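Local coordinates for protein esterase (Xanthomonas oryzae pv. oryzae, PDB 3H2G) that acts as a secreted-lipase-family esterase that degrades the rice cell wall and contributes to the virulence of the bacterium on rice, at residues His136-Ser141 and Gly235-Val240; Ala241-His244 and Asn248-Leu251; Ala142-Ala147 and Tyr175-His180. All coordinates share one frame; numbering follows the deposited sequence.

Interaction 1 of 3, residues His136-Ser141 and Gly235-Val240; sequences HPYLHS and GSYAIV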
ATOM      1  N   HIS A 136       2.006   1.928 -13.819  1.00  3.49           N
ATOM      2  CA  HIS A 136       1.962   2.151 -12.379  1.00  3.01           C
ATOM      3  C   HIS A 136       3.357   1.981 -11.799  1.00  3.61           C
ATOM      4  O   HIS A 136       3.975   0.924 -11.953  1.00  4.45           O
ATOM      5  CB  HIS A 136       1.024   1.178 -11.660  1.00  2.96           C
ATOM      6  CG  HIS A 136       1.114   1.280 -10.168  1.00  3.65           C
ATOM      7  ND1 HIS A 136       1.465   0.216  -9.364  1.00  6.41           N
ATOM      8  CD2 HIS A 136       0.994   2.348  -9.344  1.00  1.32           C
ATOM      9  CE1 HIS A 136       1.561   0.625  -8.111  1.00  2.82           C
ATOM     10  NE2 HIS A 136       1.281   1.915  -8.072  1.00  5.09           N
ATOM     11  N   PRO A 137       3.882   3.030 -11.143  1.00  4.06           N
ATOM     12  CA  PRO A 137       5.218   2.966 -10.540  1.00  5.21           C
ATOM     13  C   PRO A 137       5.151   2.124  -9.265  1.00  4.73           C
ATOM     14  O   PRO A 137       5.189   2.649  -8.152  1.00  5.88           O
ATOM     15  CB  PRO A 137       5.540   4.434 -10.241  1.00  5.98           C
ATOM     16  CG  PRO A 137       4.666   5.202 -11.205  1.00  6.97           C
ATOM     17  CD  PRO A 137       3.383   4.416 -11.154  1.00  5.56           C
ATOM     18  N   TYR A 138       5.032   0.815  -9.444  1.00  4.68           N
ATOM     19  CA  TYR A 138       4.946  -0.127  -8.336  1.00  4.20           C
ATOM     20  C   TYR A 138       6.158  -0.021  -7.401  1.00  4.67           C
ATOM     21  O   TYR A 138       7.300  -0.053  -7.849  1.00  4.70           O
ATOM     22  CB  TYR A 138       4.827  -1.547  -8.910  1.00  4.38           C
ATOM     23  CG  TYR A 138       4.613  -2.655  -7.901  1.00  5.04           C
ATOM     24  CD1 TYR A 138       3.593  -2.579  -6.952  1.00  5.92           C
ATOM     25  CD2 TYR A 138       5.402  -3.805  -7.930  1.00  4.26           C
ATOM     26  CE1 TYR A 138       3.363  -3.627  -6.056  1.00  5.76           C
ATOM     27  CE2 TYR A 138       5.178  -4.858  -7.040  1.00  4.29           C
ATOM     28  CZ  TYR A 138       4.159  -4.761  -6.108  1.00  5.52           C
ATOM     29  OH  TYR A 138       3.940  -5.797  -5.224  1.00  5.01           O
ATOM     30  N   LEU A 139       5.889   0.125  -6.105  1.00  5.25           N
ATOM     31  CA  LEU A 139       6.928   0.219  -5.080  1.00  5.54           C
ATOM     32  C   LEU A 139       7.899   1.390  -5.240  1.00  7.00           C
ATOM     33  O   LEU A 139       9.053   1.320  -4.800  1.00  6.46           O
ATOM     34  CB  LEU A 139       7.702  -1.105  -5.007  1.00  6.37           C
ATOM     35  CG  LEU A 139       6.832  -2.299  -4.587  1.00  6.81           C
ATOM     36  CD1 LEU A 139       7.608  -3.603  -4.744  1.00  8.44           C
ATOM     37  CD2 LEU A 139       6.375  -2.109  -3.147  1.00  8.31           C
ATOM     38  N   HIS A 140       7.421   2.465  -5.862  1.00  5.58           N
ATOM     39  CA  HIS A 140       8.222   3.668  -6.063  1.00  5.98           C
ATOM     40  C   HIS A 140       7.843   4.657  -4.960  1.00  4.23           C
ATOM     41  O   HIS A 140       6.810   5.321  -5.033  1.00  5.41           O
ATOM     42  CB  HIS A 140       7.929   4.276  -7.439  1.00  5.86           C
ATOM     43  CG  HIS A 140       8.746   5.490  -7.749  1.00  6.54           C
ATOM     44  ND1 HIS A 140       8.179   6.704  -8.074  1.00  8.19           N
ATOM     45  CD2 HIS A 140      10.087   5.678  -7.793  1.00  7.80           C
ATOM     46  CE1 HIS A 140       9.135   7.587  -8.304  1.00  8.19           C
ATOM     47  NE2 HIS A 140      10.302   6.989  -8.140  1.00  6.36           N
ATOM     48  N   SER A 141       8.688   4.742  -3.938  1.00  5.32           N
ATOM     49  CA  SER A 141       8.448   5.610  -2.791  1.00  4.81           C
ATOM     50  C   SER A 141       7.982   7.028  -3.104  1.00  5.41           C
ATOM     51  O   SER A 141       6.991   7.500  -2.542  1.00  4.85           O
ATOM     52  CB  SER A 141       9.708   5.674  -1.921  1.00  4.86           C
ATOM     53  OG  SER A 141      10.122   4.374  -1.533  1.00  7.04           O
ATOM     54  N   GLY A 235       7.317 -10.221  -8.384  1.00  6.11           N
ATOM     55  CA  GLY A 235       8.638  -9.916  -8.901  1.00  6.73           C
ATOM     56  C   GLY A 235       8.547  -9.329 -10.299  1.00  6.67           C
ATOM     57  O   GLY A 235       9.264  -8.385 -10.633  1.00  5.44           O
ATOM     58  N   SER A 236       7.667  -9.890 -11.125  1.00  5.39           N
ATOM     59  CA  SER A 236       7.490  -9.395 -12.488  1.00  4.70           C
ATOM     60  C   SER A 236       6.935  -7.972 -12.478  1.00  4.86           C
ATOM     61  O   SER A 236       7.380  -7.121 -13.248  1.00  4.13           O
ATOM     62  CB  SER A 236       6.563 -10.326 -13.274  1.00  5.52           C
ATOM     63  OG  SER A 236       7.169 -11.602 -13.439  1.00  7.56           O
ATOM     64  N   TYR A 237       5.964  -7.711 -11.609  1.00  3.89           N
ATOM     65  CA  TYR A 237       5.385  -6.368 -11.517  1.00  4.34           C
ATOM     66  C   TYR A 237       6.506  -5.378 -11.165  1.00  3.12           C
ATOM     67  O   TYR A 237       6.631  -4.312 -11.769  1.00  3.73           O
ATOM     68  CB  TYR A 237       4.295  -6.343 -10.435  1.00  4.99           C
ATOM     69  CG  TYR A 237       3.256  -5.240 -10.581  1.00  5.06           C
ATOM     70  CD1 TYR A 237       2.027  -5.337  -9.930  1.00  6.05           C
ATOM     71  CD2 TYR A 237       3.483  -4.126 -11.396  1.00  5.71           C
ATOM     72  CE1 TYR A 237       1.042  -4.361 -10.087  1.00  5.16           C
ATOM     73  CE2 TYR A 237       2.500  -3.139 -11.564  1.00  5.82           C
ATOM     74  CZ  TYR A 237       1.282  -3.269 -10.905  1.00  5.73           C
ATOM     75  OH  TYR A 237       0.295  -2.325 -11.068  1.00  4.73           O
ATOM     76  N   ALA A 238       7.332  -5.751 -10.192  1.00  4.01           N
ATOM     77  CA  ALA A 238       8.439  -4.906  -9.751  1.00  4.53           C
ATOM     78  C   ALA A 238       9.443  -4.596 -10.859  1.00  4.68           C
ATOM     79  O   ALA A 238       9.850  -3.448 -11.025  1.00  5.22           O
ATOM     80  CB  ALA A 238       9.158  -5.563  -8.576  1.00  4.91           C
ATOM     81  N   ILE A 239       9.851  -5.621 -11.602  1.00  3.36           N
ATOM     82  CA  ILE A 239      10.821  -5.443 -12.684  1.00  3.43           C
ATOM     83  C   ILE A 239      10.281  -4.543 -13.797  1.00  4.53           C
ATOM     84  O   ILE A 239      10.944  -3.590 -14.216  1.00  3.75           O
ATOM     85  CB  ILE A 239      11.231  -6.812 -13.281  1.00  3.43           C
ATOM     86  CG1 ILE A 239      11.995  -7.617 -12.225  1.00  2.65           C
ATOM     87  CG2 ILE A 239      12.074  -6.614 -14.544  1.00  3.75           C
ATOM     88  CD1 ILE A 239      12.262  -9.062 -12.616  1.00  5.68           C
ATOM     89  N   VAL A 240       9.079  -4.850 -14.273  1.00  3.74           N
ATOM     90  CA  VAL A 240       8.451  -4.069 -15.333  1.00  5.82           C
ATOM     91  C   VAL A 240       8.241  -2.613 -14.900  1.00  5.71           C
ATOM     92  O   VAL A 240       8.519  -1.684 -15.661  1.00  5.86           O
ATOM     93  CB  VAL A 240       7.093  -4.699 -15.739  1.00  6.76           C
ATOM     94  CG1 VAL A 240       6.328  -3.769 -16.657  1.00 10.35           C
ATOM     95  CG2 VAL A 240       7.335  -6.036 -16.434  1.00  6.05           C
TER

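Interaction 2 of 3, residues Ala241-His244 and Asn248-Leu251; sequences AMQH and NIYL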
ATOM      1  N   ALA A 241       7.763  -2.418 -13.674  1.00  4.66           N
ATOM      2  CA  ALA A 241       7.520  -1.073 -13.161  1.00  4.50           C
ATOM      3  C   ALA A 241       8.816  -0.286 -12.985  1.00  5.31           C
ATOM      4  O   ALA A 241       8.885   0.886 -13.353  1.00  4.43           O
ATOM      5  CB  ALA A 241       6.763  -1.140 -11.836  1.00  4.97           C
ATOM      6  N   MET A 242       9.846  -0.922 -12.427  1.00  5.41           N
ATOM      7  CA  MET A 242      11.113  -0.227 -12.229  1.00  6.06           C
ATOM      8  C   MET A 242      11.736   0.167 -13.564  1.00  5.75           C
ATOM      9  O   MET A 242      12.414   1.190 -13.657  1.00  6.65           O
ATOM     10  CB  MET A 242      12.082  -1.087 -11.414  1.00  5.52           C
ATOM     11  CG  MET A 242      11.693  -1.220  -9.945  1.00  6.23           C
ATOM     12  SD  MET A 242      11.606   0.374  -9.087  1.00  6.71           S
ATOM     13  CE  MET A 242      10.806  -0.098  -7.550  1.00  6.34           C
ATOM     14  N   GLN A 243      11.510  -0.644 -14.596  1.00  5.46           N
ATOM     15  CA  GLN A 243      12.031  -0.323 -15.923  1.00  6.18           C
ATOM     16  C   GLN A 243      11.294   0.912 -16.452  1.00  6.09           C
ATOM     17  O   GLN A 243      11.907   1.806 -17.027  1.00  8.04           O
ATOM     18  CB  GLN A 243      11.839  -1.506 -16.881  1.00  5.44           C
ATOM     19  CG  GLN A 243      12.093  -1.179 -18.357  1.00  4.76           C
ATOM     20  CD  GLN A 243      13.443  -0.523 -18.595  1.00  7.18           C
ATOM     21  OE1 GLN A 243      14.448  -0.922 -18.011  1.00  7.53           O
ATOM     22  NE2 GLN A 243      13.472   0.484 -19.465  1.00  7.02           N
ATOM     23  N   HIS A 244       9.980   0.968 -16.249  1.00  6.46           N
ATOM     24  CA  HIS A 244       9.195   2.117 -16.705  1.00  7.88           C
ATOM     25  C   HIS A 244       9.642   3.382 -15.980  1.00  7.26           C
ATOM     26  O   HIS A 244       9.846   4.435 -16.587  1.00  5.74           O
ATOM     27  CB  HIS A 244       7.703   1.919 -16.418  1.00  9.47           C
ATOM     28  CG  HIS A 244       7.030   0.912 -17.297  1.00 13.67           C
ATOM     29  ND1 HIS A 244       7.086   0.965 -18.673  1.00 16.74           N
ATOM     30  CD2 HIS A 244       6.233  -0.140 -16.993  1.00 15.06           C
ATOM     31  CE1 HIS A 244       6.351  -0.009 -19.179  1.00 19.31           C
ATOM     32  NE2 HIS A 244       5.822  -0.694 -18.182  1.00 18.27           N
ATOM     33  N   ASN A 248      16.315   1.882 -16.830  1.00  8.69           N
ATOM     34  CA  ASN A 248      17.723   1.513 -16.755  1.00  8.97           C
ATOM     35  C   ASN A 248      17.996   0.025 -16.563  1.00  6.77           C
ATOM     36  O   ASN A 248      19.085  -0.354 -16.138  1.00  7.20           O
ATOM     37  CB  ASN A 248      18.397   2.297 -15.623  1.00  8.37           C
ATOM     38  CG  ASN A 248      17.806   1.980 -14.263  1.00 10.53           C
ATOM     39  OD1 ASN A 248      16.865   1.186 -14.148  1.00  7.28           O
ATOM     40  ND2 ASN A 248      18.355   2.598 -13.221  1.00 10.27           N
ATOM     41  N   ILE A 249      17.023  -0.823 -16.875  1.00  6.74           N
ATOM     42  CA  ILE A 249      17.224  -2.258 -16.709  1.00  6.11           C
ATOM     43  C   ILE A 249      17.399  -2.985 -18.036  1.00  7.49           C
ATOM     44  O   ILE A 249      18.347  -3.760 -18.201  1.00  6.50           O
ATOM     45  CB  ILE A 249      16.049  -2.912 -15.943  1.00  5.74           C
ATOM     46  CG1 ILE A 249      15.839  -2.197 -14.605  1.00  5.98           C
ATOM     47  CG2 ILE A 249      16.361  -4.384 -15.677  1.00  5.22           C
ATOM     48  CD1 ILE A 249      14.618  -2.668 -13.839  1.00  3.07           C
ATOM     49  N   TYR A 250      16.493  -2.738 -18.979  1.00  7.00           N
ATOM     50  CA  TYR A 250      16.564  -3.399 -20.279  1.00  7.98           C
ATOM     51  C   TYR A 250      15.924  -2.607 -21.417  1.00  8.49           C
ATOM     52  O   TYR A 250      15.066  -1.753 -21.193  1.00  7.61           O
ATOM     53  CB  TYR A 250      15.895  -4.776 -20.192  1.00  8.76           C
ATOM     54  CG  TYR A 250      14.418  -4.736 -19.829  1.00  8.68           C
ATOM     55  CD1 TYR A 250      13.449  -4.400 -20.777  1.00  9.03           C
ATOM     56  CD2 TYR A 250      13.992  -5.034 -18.534  1.00 10.20           C
ATOM     57  CE1 TYR A 250      12.088  -4.365 -20.445  1.00 10.17           C
ATOM     58  CE2 TYR A 250      12.638  -5.000 -18.190  1.00  9.72           C
ATOM     59  CZ  TYR A 250      11.693  -4.667 -19.148  1.00  9.88           C
ATOM     60  OH  TYR A 250      10.357  -4.639 -18.808  1.00 12.72           O
ATOM     61  N   LEU A 251      16.362  -2.895 -22.640  1.00  8.51           N
ATOM     62  CA  LEU A 251      15.805  -2.253 -23.825  1.00 10.59           C
ATOM     63  C   LEU A 251      14.655  -3.143 -24.284  1.00  9.85           C
ATOM     64  O   LEU A 251      13.603  -2.659 -24.694  1.00 10.99           O
ATOM     65  CB  LEU A 251      16.858  -2.158 -24.935  1.00 11.73           C
ATOM     66  CG  LEU A 251      16.375  -1.600 -26.279  1.00 16.21           C
ATOM     67  CD1 LEU A 251      15.941  -0.145 -26.118  1.00 18.01           C
ATOM     68  CD2 LEU A 251      17.488  -1.716 -27.311  1.00 17.04           C
TER

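Interaction 3 of 3, residues Ala142-Ala147 and Tyr175-His180; sequences ASEASA and YSQGGH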
ATOM      1  N   ALA A 142       8.689   7.710  -3.999  1.00  5.81           N
ATOM      2  CA  ALA A 142       8.349   9.089  -4.336  1.00  6.35           C
ATOM      3  C   ALA A 142       6.936   9.312  -4.868  1.00  5.52           C
ATOM      4  O   ALA A 142       6.235  10.205  -4.391  1.00  6.26           O
ATOM      5  CB  ALA A 142       9.367   9.649  -5.326  1.00  5.31           C
ATOM      6  N   SER A 143       6.516   8.520  -5.852  1.00  5.74           N
ATOM      7  CA  SER A 143       5.183   8.694  -6.425  1.00  5.17           C
ATOM      8  C   SER A 143       4.077   8.075  -5.571  1.00  6.42           C
ATOM      9  O   SER A 143       2.916   8.468  -5.677  1.00  6.06           O
ATOM     10  CB  SER A 143       5.130   8.150  -7.862  1.00  4.19           C
ATOM     11  OG  SER A 143       5.422   6.768  -7.914  1.00  7.17           O
ATOM     12  N   GLU A 144       4.426   7.107  -4.730  1.00  5.90           N
ATOM     13  CA  GLU A 144       3.429   6.524  -3.840  1.00  5.07           C
ATOM     14  C   GLU A 144       3.091   7.622  -2.834  1.00  5.16           C
ATOM     15  O   GLU A 144       1.929   7.825  -2.468  1.00  3.75           O
ATOM     16  CB  GLU A 144       3.996   5.305  -3.105  1.00  6.26           C
ATOM     17  CG  GLU A 144       3.998   4.023  -3.925  1.00  5.09           C
ATOM     18  CD  GLU A 144       4.684   2.887  -3.200  1.00  5.39           C
ATOM     19  OE1 GLU A 144       4.590   1.735  -3.663  1.00  5.78           O
ATOM     20  OE2 GLU A 144       5.324   3.154  -2.165  1.00  3.77           O
ATOM     21  N   ALA A 145       4.123   8.345  -2.407  1.00  4.96           N
ATOM     22  CA  ALA A 145       3.945   9.429  -1.453  1.00  5.69           C
ATOM     23  C   ALA A 145       3.243  10.631  -2.081  1.00  5.16           C
ATOM     24  O   ALA A 145       2.296  11.172  -1.504  1.00  4.94           O
ATOM     25  CB  ALA A 145       5.300   9.853  -0.878  1.00  3.82           C
ATOM     26  N   SER A 146       3.698  11.049  -3.261  1.00  4.92           N
ATOM     27  CA  SER A 146       3.098  12.202  -3.926  1.00  4.60           C
ATOM     28  C   SER A 146       1.621  11.969  -4.233  1.00  4.73           C
ATOM     29  O   SER A 146       0.796  12.866  -4.064  1.00  4.84           O
ATOM     30  CB  SER A 146       3.861  12.549  -5.211  1.00  4.36           C
ATOM     31  OG  SER A 146       3.794  11.510  -6.175  1.00  5.90           O
ATOM     32  N   ALA A 147       1.289  10.761  -4.673  1.00  3.87           N
ATOM     33  CA  ALA A 147      -0.096  10.430  -4.989  1.00  4.93           C
ATOM     34  C   ALA A 147      -0.955  10.451  -3.727  1.00  5.56           C
ATOM     35  O   ALA A 147      -2.086  10.932  -3.744  1.00  5.96           O
ATOM     36  CB  ALA A 147      -0.168   9.056  -5.651  1.00  5.13           C
ATOM     37  N   TYR A 175      -1.577  -1.348   3.841  1.00  5.07           N
ATOM     38  CA  TYR A 175      -1.281  -2.774   3.894  1.00  5.35           C
ATOM     39  C   TYR A 175      -0.520  -3.272   2.666  1.00  4.52           C
ATOM     40  O   TYR A 175      -0.864  -2.927   1.534  1.00  4.02           O
ATOM     41  CB  TYR A 175      -2.601  -3.547   4.052  1.00  4.70           C
ATOM     42  CG  TYR A 175      -2.576  -4.970   3.536  1.00  6.18           C
ATOM     43  CD1 TYR A 175      -1.828  -5.957   4.179  1.00  8.44           C
ATOM     44  CD2 TYR A 175      -3.279  -5.322   2.385  1.00  6.39           C
ATOM     45  CE1 TYR A 175      -1.778  -7.261   3.685  1.00  7.98           C
ATOM     46  CE2 TYR A 175      -3.234  -6.620   1.881  1.00  7.63           C
ATOM     47  CZ  TYR A 175      -2.480  -7.583   2.536  1.00  8.36           C
ATOM     48  OH  TYR A 175      -2.419  -8.861   2.031  1.00 10.47           O
ATOM     49  N   SER A 176       0.518  -4.076   2.914  1.00  6.20           N
ATOM     50  CA  SER A 176       1.355  -4.674   1.868  1.00  5.39           C
ATOM     51  C   SER A 176       2.122  -3.598   1.094  1.00  5.74           C
ATOM     52  O   SER A 176       2.945  -2.888   1.676  1.00  3.74           O
ATOM     53  CB  SER A 176       0.483  -5.506   0.920  1.00  6.62           C
ATOM     54  OG  SER A 176       1.271  -6.434   0.187  1.00  6.88           O
ATOM     55  N   GLN A 177       1.889  -3.478  -0.211  1.00  5.68           N
ATOM     56  CA  GLN A 177       2.571  -2.420  -0.954  1.00  5.04           C
ATOM     57  C   GLN A 177       2.165  -1.129  -0.253  1.00  4.92           C
ATOM     58  O   GLN A 177       2.940  -0.176  -0.177  1.00  6.35           O
ATOM     59  CB  GLN A 177       2.104  -2.335  -2.413  1.00  4.92           C
ATOM     60  CG  GLN A 177       2.694  -1.108  -3.126  1.00  5.19           C
ATOM     61  CD  GLN A 177       2.030  -0.765  -4.452  1.00  4.61           C
ATOM     62  OE1 GLN A 177       2.370   0.242  -5.083  1.00  8.49           O
ATOM     63  NE2 GLN A 177       1.088  -1.589  -4.879  1.00  1.07           N
ATOM     64  N   GLY A 178       0.934  -1.124   0.261  1.00  4.81           N
ATOM     65  CA  GLY A 178       0.405   0.038   0.957  1.00  3.46           C
ATOM     66  C   GLY A 178       1.171   0.382   2.218  1.00  4.35           C
ATOM     67  O   GLY A 178       1.133   1.527   2.674  1.00  4.16           O
ATOM     68  N   GLY A 179       1.850  -0.607   2.792  1.00  4.58           N
ATOM     69  CA  GLY A 179       2.636  -0.359   3.992  1.00  5.62           C
ATOM     70  C   GLY A 179       3.873   0.414   3.577  1.00  5.41           C
ATOM     71  O   GLY A 179       4.372   1.271   4.308  1.00  5.69           O
ATOM     72  N   HIS A 180       4.370   0.091   2.388  1.00  5.04           N
ATOM     73  CA  HIS A 180       5.531   0.759   1.814  1.00  4.11           C
ATOM     74  C   HIS A 180       5.070   2.191   1.512  1.00  4.91           C
ATOM     75  O   HIS A 180       5.772   3.159   1.797  1.00  4.23           O
ATOM     76  CB  HIS A 180       5.949   0.030   0.528  1.00  5.61           C
ATOM     77  CG  HIS A 180       7.124   0.639  -0.177  1.00  6.31           C
ATOM     78  ND1 HIS A 180       8.429   0.299   0.111  1.00  7.73           N
ATOM     79  CD2 HIS A 180       7.185   1.558  -1.169  1.00  2.83           C
ATOM     80  CE1 HIS A 180       9.243   0.984  -0.675  1.00  4.37           C
ATOM     81  NE2 HIS A 180       8.514   1.755  -1.460  1.00  6.43           N
TER

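Interaction 1 of 3, residues His136-Ser141 and Gly235-Val240
Y138 and Y237 bury more surface than any other residues of this contact, laying their rings over each other in an offset stack with planes 18° apart and centroids 4.3 Å from one another. The overlap is partial: Y138 CG lies over one face of the Y237 ring, offset toward the rim, and Y138 CD2 comes 3.7 Å from Y237 CG. Y138 CB lies over the same face in a CH-pi contact, 4.2 Å from the Y237 ring centroid. On the far face of the Y138 ring lies L139 CG, so the phenol is gripped between its own chain neighbour and the helix. Y138 carries CG anti to its backbone N (chi1 -175°), which turns the ring from the loop onto helix 231-246; there its edge meets the backbone of A238, with Y138 CD2 3.6 Å from A238 N. H136 adds a polar note, its ND1 giving a weak bond to Y237 OH at 3.3 Å, with an N-H...O angle of 134°. The two hydroxyls have stronger partners elsewhere: Y237 OH bonds to E89 O, and Y138 OH to T88 OG1. In this buried aromatic cluster, stacking and CH-pi packing carry the loop-helix contact, while the hydroxyl bonds tie both rings to T88 and E89.

Interaction 2 of 3, residues Ala241-His244 and Asn248-Leu251
At the C-terminal end of helix 231-246 the chain doubles back, and Q243 in the last turn of the helix catches the backbone of I249 and Y250 in the loop that follows. One side-chain oxygen does the work. Q243 OE1 takes I249 N at 2.8 Å, with the donor in the carbonyl plane, and also Y250 N at 2.9 Å along a straighter N-H (166°), but from above that plane, 51° out of it. Two consecutive peptide N-H groups thus share a single acceptor, which limits rotation of the amide. The first torsion of Q243 (chi1 168°) puts CG over one face of the Y250 ring, 3.8 Å from the centroid, in a CH-pi contact, and a bend at chi2 then turns the amide so that OE1 faces the backbone N-H groups. Q243 CB is 3.8 Å from Y250 CE2. The hydroxyl of Y250 is held by E266. I249 CD1 packs 3.8 Å from M242 CB. N248 lies at the margin, with ND2 bonded to D313 of helix 309-316. The contact is partly buried and far from the centre of the chain. It is a local closure at a helix C-terminus: a glutamine in the last turn of helix 231-246 bonds, through one side-chain oxygen, two successive N-H groups of the following loop.

Interaction 3 of 3, residues Ala142-Ala147 and Tyr175-His180
E144 of helix 141-162 reaches Q177 and H180, the first and fourth residues of the helix that leaves the probable nucleophile elbow of this alpha/beta-hydrolase family member. The elbow is the turn between strand 169-175 and helix 177-192, and S176 sits on it with the strained backbone angles (65°/-118°) expected of the serine in a GxSxG turn. S176 OG bonds to H377 NE2, consistent with a Ser-His pair. The packed part of the contact is narrow. E144 is fully extended beyond CG, so its carboxylate reaches across between backbones whose nearest CA atoms, those of E144 and H180, are 8.3 Å apart. The carboxylate comes in at the edge of the H180 ring, near its plane, and its own plane stands 77° from the imidazole; the modelled approach of OE2 to that ring is too close to be trusted. NE2 of H180 makes a weak bond to S141 OG, back at the start of helix 141-162. Away from this cluster the contact is loose: A142 is exposed at the solvent side, while S143, S146 and A147 are buried against other parts of the fold and make no contact with 175-180. Between these two segments E144 carries the contact; A145 packs farther along, on T185 and E188 of helix 177-192. On the Q177 side E144 OE1 lies beside the aliphatic part of the glutamine, 3.5 Å from Q177 CG.

From the N terminus the chain first passes through 136-141, the loop between strand 119-123 and helix 141-162, and moves directly into 142-147. Interaction 3 closes a loop of 27 residues when strand 169-175 ends and 175-180 returns beside helix 141-162. Interaction 1 closes a loop of 93 intervening residues when helix 231-246 packs on 136-141, so interaction 3 is nested inside it. Interaction 2 follows in series, closing three residues at the end of the same helix. Neighbouring contacts touch: L139 CA lies near E144 OE1, and Y138 CB near A241 CB. Together they join the elbow region, the 136-141 loop, helix 231-246 and the loop 248-251 that follows it.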